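Local coordinates for protein fusarinine C esterase sidJ (PDB 6GUP) that hydrolyses the ester bonds of the fungal siderophore fusarinine C, but not those of triacetylfusarinine C, as a homodimeric alpha/beta-hydrolase, at residues 25-30 with 101-106; 39-44 with 53-58. One frame throughout, in Å; residues are numbered along the deposited sequence.

Contact 1 of 2, residues 25-30 with 101-106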
loop_
_atom_site.group_PDB
_atom_site.type_symbol
_atom_site.label_atom_id
_atom_site.label_comp_id
_atom_site.label_asym_id
_atom_site.label_seq_id
_atom_site.Cartn_x
_atom_site.Cartn_y
_atom_site.Cartn_z
ATOM N N THR A 25 -1.804 -8.630 5.484
ATOM C CA THR A 25 -3.167 -9.018 5.132
ATOM C C THR A 25 -4.098 -8.681 6.301
ATOM O O THR A 25 -3.786 -8.988 7.455
ATOM C CB THR A 25 -3.272 -10.507 4.706
ATOM O OG1 THR A 25 -4.630 -10.826 4.379
ATOM C CG2 THR A 25 -2.783 -11.462 5.794
ATOM N N PHE A 26 -5.214 -8.020 5.990
ATOM C CA PHE A 26 -6.185 -7.584 6.996
ATOM C C PHE A 26 -7.375 -8.539 7.037
ATOM O O PHE A 26 -8.076 -8.702 6.038
ATOM C CB PHE A 26 -6.668 -6.161 6.701
ATOM C CG PHE A 26 -7.789 -5.705 7.595
ATOM C CD1 PHE A 26 -7.552 -5.395 8.931
ATOM C CD2 PHE A 26 -9.087 -5.594 7.105
ATOM C CE1 PHE A 26 -8.590 -4.980 9.757
ATOM C CE2 PHE A 26 -10.125 -5.178 7.926
ATOM C CZ PHE A 26 -9.876 -4.870 9.253
ATOM N N GLU A 27 -7.598 -9.144 8.203
ATOM C CA GLU A 27 -8.714 -10.062 8.427
ATOM C C GLU A 27 -9.879 -9.294 9.036
ATOM O O GLU A 27 -9.717 -8.668 10.078
ATOM C CB GLU A 27 -8.289 -11.177 9.384
ATOM C CG GLU A 27 -9.339 -12.260 9.611
ATOM C CD GLU A 27 -8.901 -13.330 10.596
ATOM O OE1 GLU A 27 -7.899 -13.133 11.319
ATOM O OE2 GLU A 27 -9.571 -14.382 10.652
ATOM N N TYR A 28 -11.050 -9.370 8.408
ATOM C CA TYR A 28 -12.255 -8.711 8.918
ATOM C C TYR A 28 -12.870 -9.629 9.958
ATOM O O TYR A 28 -13.193 -10.777 9.651
ATOM C CB TYR A 28 -13.278 -8.462 7.804
ATOM C CG TYR A 28 -12.863 -7.429 6.779
ATOM C CD1 TYR A 28 -11.845 -7.695 5.862
ATOM C CD2 TYR A 28 -13.502 -6.190 6.706
ATOM C CE1 TYR A 28 -11.467 -6.758 4.916
ATOM C CE2 TYR A 28 -13.127 -5.246 5.758
ATOM C CZ TYR A 28 -12.108 -5.533 4.869
ATOM O OH TYR A 28 -11.735 -4.598 3.931
ATOM N N THR A 29 -13.024 -9.134 11.183
ATOM C CA THR A 29 -13.626 -9.928 12.253
ATOM C C THR A 29 -14.104 -9.049 13.404
ATOM O O THR A 29 -13.400 -8.130 13.833
ATOM C CB THR A 29 -12.669 -11.032 12.775
ATOM O OG1 THR A 29 -13.297 -11.755 13.844
ATOM C CG2 THR A 29 -11.338 -10.456 13.264
ATOM N N THR A 30 -15.314 -9.339 13.876
ATOM C CA THR A 30 -15.904 -8.658 15.023
ATOM C C THR A 30 -16.135 -9.576 16.228
ATOM O O THR A 30 -16.507 -9.075 17.293
ATOM C CB THR A 30 -17.262 -8.023 14.647
ATOM O OG1 THR A 30 -18.191 -9.047 14.266
ATOM C CG2 THR A 30 -17.103 -7.037 13.499
ATOM N N LYS A 101 -3.297 -20.374 6.047
ATOM C CA LYS A 101 -3.503 -21.799 6.303
ATOM C C LYS A 101 -2.885 -22.245 7.630
ATOM O O LYS A 101 -3.533 -22.963 8.396
ATOM C CB LYS A 101 -2.952 -22.633 5.144
ATOM C CG LYS A 101 -3.402 -24.090 5.136
ATOM C CD LYS A 101 -3.590 -24.603 3.713
ATOM C CE LYS A 101 -3.293 -26.084 3.563
ATOM N NZ LYS A 101 -3.273 -26.482 2.126
ATOM N N GLU A 102 -1.651 -21.818 7.903
ATOM C CA GLU A 102 -1.004 -22.107 9.195
ATOM C C GLU A 102 -1.669 -21.336 10.339
ATOM O O GLU A 102 -1.848 -21.884 11.428
ATOM C CB GLU A 102 0.513 -21.828 9.151
ATOM C CG GLU A 102 1.248 -21.803 10.499
ATOM C CD GLU A 102 1.348 -23.159 11.191
ATOM O OE1 GLU A 102 2.433 -23.459 11.734
ATOM O OE2 GLU A 102 0.362 -23.926 11.211
ATOM N N TYR A 103 -2.014 -20.072 10.090
ATOM C CA TYR A 103 -2.703 -19.233 11.080
ATOM C C TYR A 103 -4.030 -19.840 11.535
ATOM O O TYR A 103 -4.298 -19.918 12.736
ATOM C CB TYR A 103 -2.944 -17.820 10.525
ATOM C CG TYR A 103 -3.982 -17.018 11.282
ATOM C CD1 TYR A 103 -3.754 -16.605 12.595
ATOM C CD2 TYR A 103 -5.197 -16.671 10.684
ATOM C CE1 TYR A 103 -4.706 -15.873 13.292
ATOM C CE2 TYR A 103 -6.152 -15.937 11.372
ATOM C CZ TYR A 103 -5.905 -15.542 12.676
ATOM O OH TYR A 103 -6.846 -14.807 13.360
ATOM N N LYS A 104 -4.849 -20.255 10.572
ATOM C CA LYS A 104 -6.157 -20.850 10.870
ATOM C C LYS A 104 -6.060 -22.219 11.541
ATOM O O LYS A 104 -6.936 -22.579 12.332
ATOM C CB LYS A 104 -7.032 -20.933 9.609
ATOM C CG LYS A 104 -7.576 -19.592 9.131
ATOM C CD LYS A 104 -8.485 -18.946 10.168
ATOM C CE LYS A 104 -9.129 -17.666 9.666
ATOM N NZ LYS A 104 -10.298 -17.910 8.778
ATOM N N THR A 105 -5.009 -22.975 11.227
ATOM C CA THR A 105 -4.717 -24.219 11.938
ATOM C C THR A 105 -4.325 -23.921 13.386
ATOM O O THR A 105 -4.901 -24.486 14.310
ATOM C CB THR A 105 -3.584 -25.015 11.262
ATOM O OG1 THR A 105 -3.899 -25.222 9.879
ATOM C CG2 THR A 105 -3.386 -26.370 11.944
ATOM N N GLU A 106 -3.346 -23.038 13.570
ATOM C CA GLU A 106 -2.870 -22.658 14.910
ATOM C C GLU A 106 -3.963 -22.073 15.808
ATOM O O GLU A 106 -4.035 -22.408 16.993
ATOM C CB GLU A 106 -1.709 -21.660 14.815
ATOM C CG GLU A 106 -0.383 -22.288 14.418
ATOM C CD GLU A 106 0.754 -21.282 14.371
ATOM O OE1 GLU A 106 1.858 -21.612 14.851
ATOM O OE2 GLU A 106 0.547 -20.160 13.859
#

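Contact 2 of 2, residues 39-44 with 53-58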
loop_
_atom_site.group_PDB
_atom_site.type_symbol
_atom_site.label_atom_id
_atom_site.label_comp_id
_atom_site.label_asym_id
_atom_site.label_seq_id
_atom_site.Cartn_x
_atom_site.Cartn_y
_atom_site.Cartn_z
ATOM N N LEU A 39 -11.673 -16.604 3.021
ATOM C CA LEU A 39 -11.841 -15.981 1.708
ATOM C C LEU A 39 -10.798 -14.873 1.560
ATOM O O LEU A 39 -10.891 -13.842 2.229
ATOM C CB LEU A 39 -13.256 -15.405 1.566
ATOM C CG LEU A 39 -13.618 -14.723 0.239
ATOM C CD1 LEU A 39 -13.546 -15.704 -0.920
ATOM C CD2 LEU A 39 -15.003 -14.102 0.317
ATOM N N LEU A 40 -9.805 -15.098 0.697
ATOM C CA LEU A 40 -8.799 -14.079 0.380
ATOM C C LEU A 40 -9.268 -13.273 -0.828
ATOM O O LEU A 40 -9.406 -13.808 -1.930
ATOM C CB LEU A 40 -7.431 -14.707 0.102
ATOM C CG LEU A 40 -6.269 -13.747 -0.209
ATOM C CD1 LEU A 40 -6.065 -12.709 0.888
ATOM C CD2 LEU A 40 -4.987 -14.530 -0.435
ATOM N N PHE A 41 -9.494 -11.984 -0.597
ATOM C CA PHE A 41 -10.014 -11.058 -1.593
ATOM C C PHE A 41 -8.845 -10.236 -2.132
ATOM O O PHE A 41 -8.144 -9.578 -1.364
ATOM C CB PHE A 41 -11.055 -10.158 -0.925
ATOM C CG PHE A 41 -11.693 -9.153 -1.840
ATOM C CD1 PHE A 41 -11.130 -7.891 -2.007
ATOM C CD2 PHE A 41 -12.884 -9.445 -2.496
ATOM C CE1 PHE A 41 -11.723 -6.952 -2.833
ATOM C CE2 PHE A 41 -13.485 -8.508 -3.323
ATOM C CZ PHE A 41 -12.906 -7.258 -3.487
ATOM N N VAL A 42 -8.638 -10.294 -3.447
ATOM C CA VAL A 42 -7.565 -9.561 -4.120
ATOM C C VAL A 42 -8.202 -8.413 -4.902
ATOM O O VAL A 42 -8.904 -8.639 -5.892
ATOM C CB VAL A 42 -6.763 -10.480 -5.072
ATOM C CG1 VAL A 42 -5.616 -9.722 -5.737
ATOM C CG2 VAL A 42 -6.222 -11.691 -4.318
ATOM N N GLY A 43 -7.958 -7.185 -4.448
ATOM C CA GLY A 43 -8.493 -5.991 -5.098
ATOM C C GLY A 43 -7.788 -5.674 -6.403
ATOM O O GLY A 43 -6.902 -6.414 -6.841
ATOM N N GLY A 44 -8.183 -4.564 -7.024
ATOM C CA GLY A 44 -7.569 -4.102 -8.270
ATOM C C GLY A 44 -6.101 -3.742 -8.117
ATOM O O GLY A 44 -5.597 -3.614 -6.998
ATOM N N SER A 53 -16.132 -0.606 -2.531
ATOM C CA SER A 53 -17.163 -1.351 -3.267
ATOM C C SER A 53 -18.192 -2.071 -2.360
ATOM O O SER A 53 -18.925 -1.411 -1.620
ATOM C CB SER A 53 -16.503 -2.303 -4.284
ATOM O OG SER A 53 -15.798 -3.357 -3.650
ATOM N N TYR A 54 -18.211 -3.406 -2.400
ATOM C CA TYR A 54 -19.192 -4.234 -1.677
ATOM C C TYR A 54 -18.554 -4.951 -0.485
ATOM O O TYR A 54 -19.181 -5.818 0.131
ATOM C CB TYR A 54 -19.822 -5.270 -2.629
ATOM C CG TYR A 54 -18.809 -6.050 -3.447
ATOM C CD1 TYR A 54 -18.119 -7.138 -2.906
ATOM C CD2 TYR A 54 -18.518 -5.674 -4.760
ATOM C CE1 TYR A 54 -17.180 -7.835 -3.653
ATOM C CE2 TYR A 54 -17.582 -6.364 -5.513
ATOM C CZ TYR A 54 -16.917 -7.442 -4.958
ATOM O OH TYR A 54 -15.992 -8.121 -5.710
ATOM N N LEU A 55 -17.321 -4.573 -0.148
ATOM C CA LEU A 55 -16.501 -5.345 0.789
ATOM C C LEU A 55 -17.033 -5.272 2.220
ATOM O O LEU A 55 -16.980 -6.262 2.952
ATOM C CB LEU A 55 -15.037 -4.875 0.727
ATOM C CG LEU A 55 -13.895 -5.894 0.788
ATOM C CD1 LEU A 55 -14.213 -7.190 0.054
ATOM C CD2 LEU A 55 -12.642 -5.256 0.203
ATOM N N ALA A 56 -17.545 -4.103 2.604
ATOM C CA ALA A 56 -18.176 -3.916 3.913
ATOM C C ALA A 56 -19.429 -4.778 4.069
ATOM O O ALA A 56 -19.617 -5.416 5.105
ATOM C CB ALA A 56 -18.522 -2.449 4.129
ATOM N N ASP A 57 -20.272 -4.788 3.036
ATOM C CA ASP A 57 -21.488 -5.614 3.018
ATOM C C ASP A 57 -21.173 -7.111 3.039
ATOM O O ASP A 57 -21.892 -7.884 3.674
ATOM C CB ASP A 57 -22.358 -5.285 1.791
ATOM C CG ASP A 57 -22.951 -3.876 1.838
ATOM O OD1 ASP A 57 -22.853 -3.196 2.882
ATOM O OD2 ASP A 57 -23.521 -3.445 0.813
ATOM N N LEU A 58 -20.105 -7.508 2.344
ATOM C CA LEU A 58 -19.643 -8.901 2.347
ATOM C C LEU A 58 -19.158 -9.327 3.734
ATOM O O LEU A 58 -19.530 -10.394 4.218
ATOM C CB LEU A 58 -18.532 -9.107 1.305
ATOM C CG LEU A 58 -17.909 -10.503 1.161
ATOM C CD1 LEU A 58 -18.959 -11.579 0.913
ATOM C CD2 LEU A 58 -16.881 -10.500 0.042
#

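Contact 1 of 2, residues 25-30 with 101-106
Glu27 and Tyr103 reach for each other from opposite directions, a strand side chain meeting a helix side chain across a backbone separation of 11.3 Å between their CA atoms. OE1 of Glu27 lies 2.8 Å from OH of Tyr103, a weak hydrogen bond. The carboxylate stands nearly perpendicular to the phenol ring, the two planes 83° apart; its OE1 also comes within 3.3 Å of Tyr103 CE2, and its OE2 lies at the ring edge, in the plane of the ring. Lys104, one residue further along the helix, bends at chi2 and chi4 so that its end swings in toward the strand: CE sits 3.5 Å from Glu27 OE2, while NZ stays 4.1 Å from that oxygen, too far for a salt bridge.

The contact joins strand 24-28, second from the edge of the alpha/beta-hydrolase sheet within this chain, to helix 86-108 packed on it. Glu27 gets there by being extended, with CG opposite the backbone N (chi1 -176°). The second shell fixes the buried carboxylate: His17 binds OE1, and the hydroxyl of Ser68 binds OE2. That same hydroxyl bonds NZ of Lys104, which is held further by Lys35 O and Ser38 OG, so Ser68 joins the opposite charges indirectly. Lys107 bonds the phenol oxygen, His17 meets the Tyr103 ring edge-to-face, and Gly10 of the second subunit packs on Tyr103.

Contact 2 of 2, residues 39-44 with 53-58
Phe41 presents one ring face to Leu55 and a ring edge to Tyr54, and these two approaches define the contact between the strand and the start of the helix. CD1 of Leu55 stands almost exactly over the ring centre, 3.5 Å from the Phe41 centroid and only 4° off the ring normal, a well-formed CH-pi contact. Its sister methyl CD2 lies over the same face but beyond the rim, nearest CE1: Leu55 CD2 is 3.6 Å from Phe41 CE1. The two side chains come from opposite directions, and the leucine lays both its methyls over one face of the ring.

Tyr54 brings its hydroxyl to the ring's edge, in its plane, with OH 3.5 Å from Phe41 CE2. The aromatic planes are turned 85° apart with their centroids 5.9 Å from each other, an oblique pairing in which Tyr54 CE1 also approaches Phe41 CE2 at 3.8 Å. The tyrosine occupies the N-cap position; a chi1 of 49° sets its CG between the backbone N and carbonyl carbon, and the ring leans across toward the strand. The phenol oxygen of Tyr54 is also hydrogen-bonded to Gln163 OE1, on strand 159-163.

One turn on along the helix, Leu58 meets Leu39, two residues before Phe41 on the strand; the two side chains cross at about a right angle, their CD2 methyls 4.1 Å apart. Helix 335-353 closes over the same layer, its Leu341 touching Tyr54 and its Val345 and Leu346 touching Leu58. Leu39 and Phe41, at alternate strand positions, thus pack on one side of helix 55-61, as in the right-handed beta-alpha-beta crossovers of the alpha/beta-hydrolase fold; here strand 37-42, helix 55-61 and strand 67-72 form such a unit.

How the contacts relate
From the N terminus, after strand 12-18, the chain enters strand 24-28, the first partner of contact 1, and then strand 37-42. Contact 2 closes first, a short loop returning from strand 37-42 to helix 55-61. After strand 67-72, which lies between strands 24-28 and 37-42 in the sheet, the chain reaches helix 86-108, where contact 1 closes a much longer loop enclosing contact 2 whole; the loops nest without crossing. They lie about 15 Å apart, centre to centre, and touch, for instance, where Tyr28 OH packs 3.9 Å from Leu55 CD2. Together they tie two helices to one mixed sheet, 86-108 through contact 1 and 55-61 through contact 2.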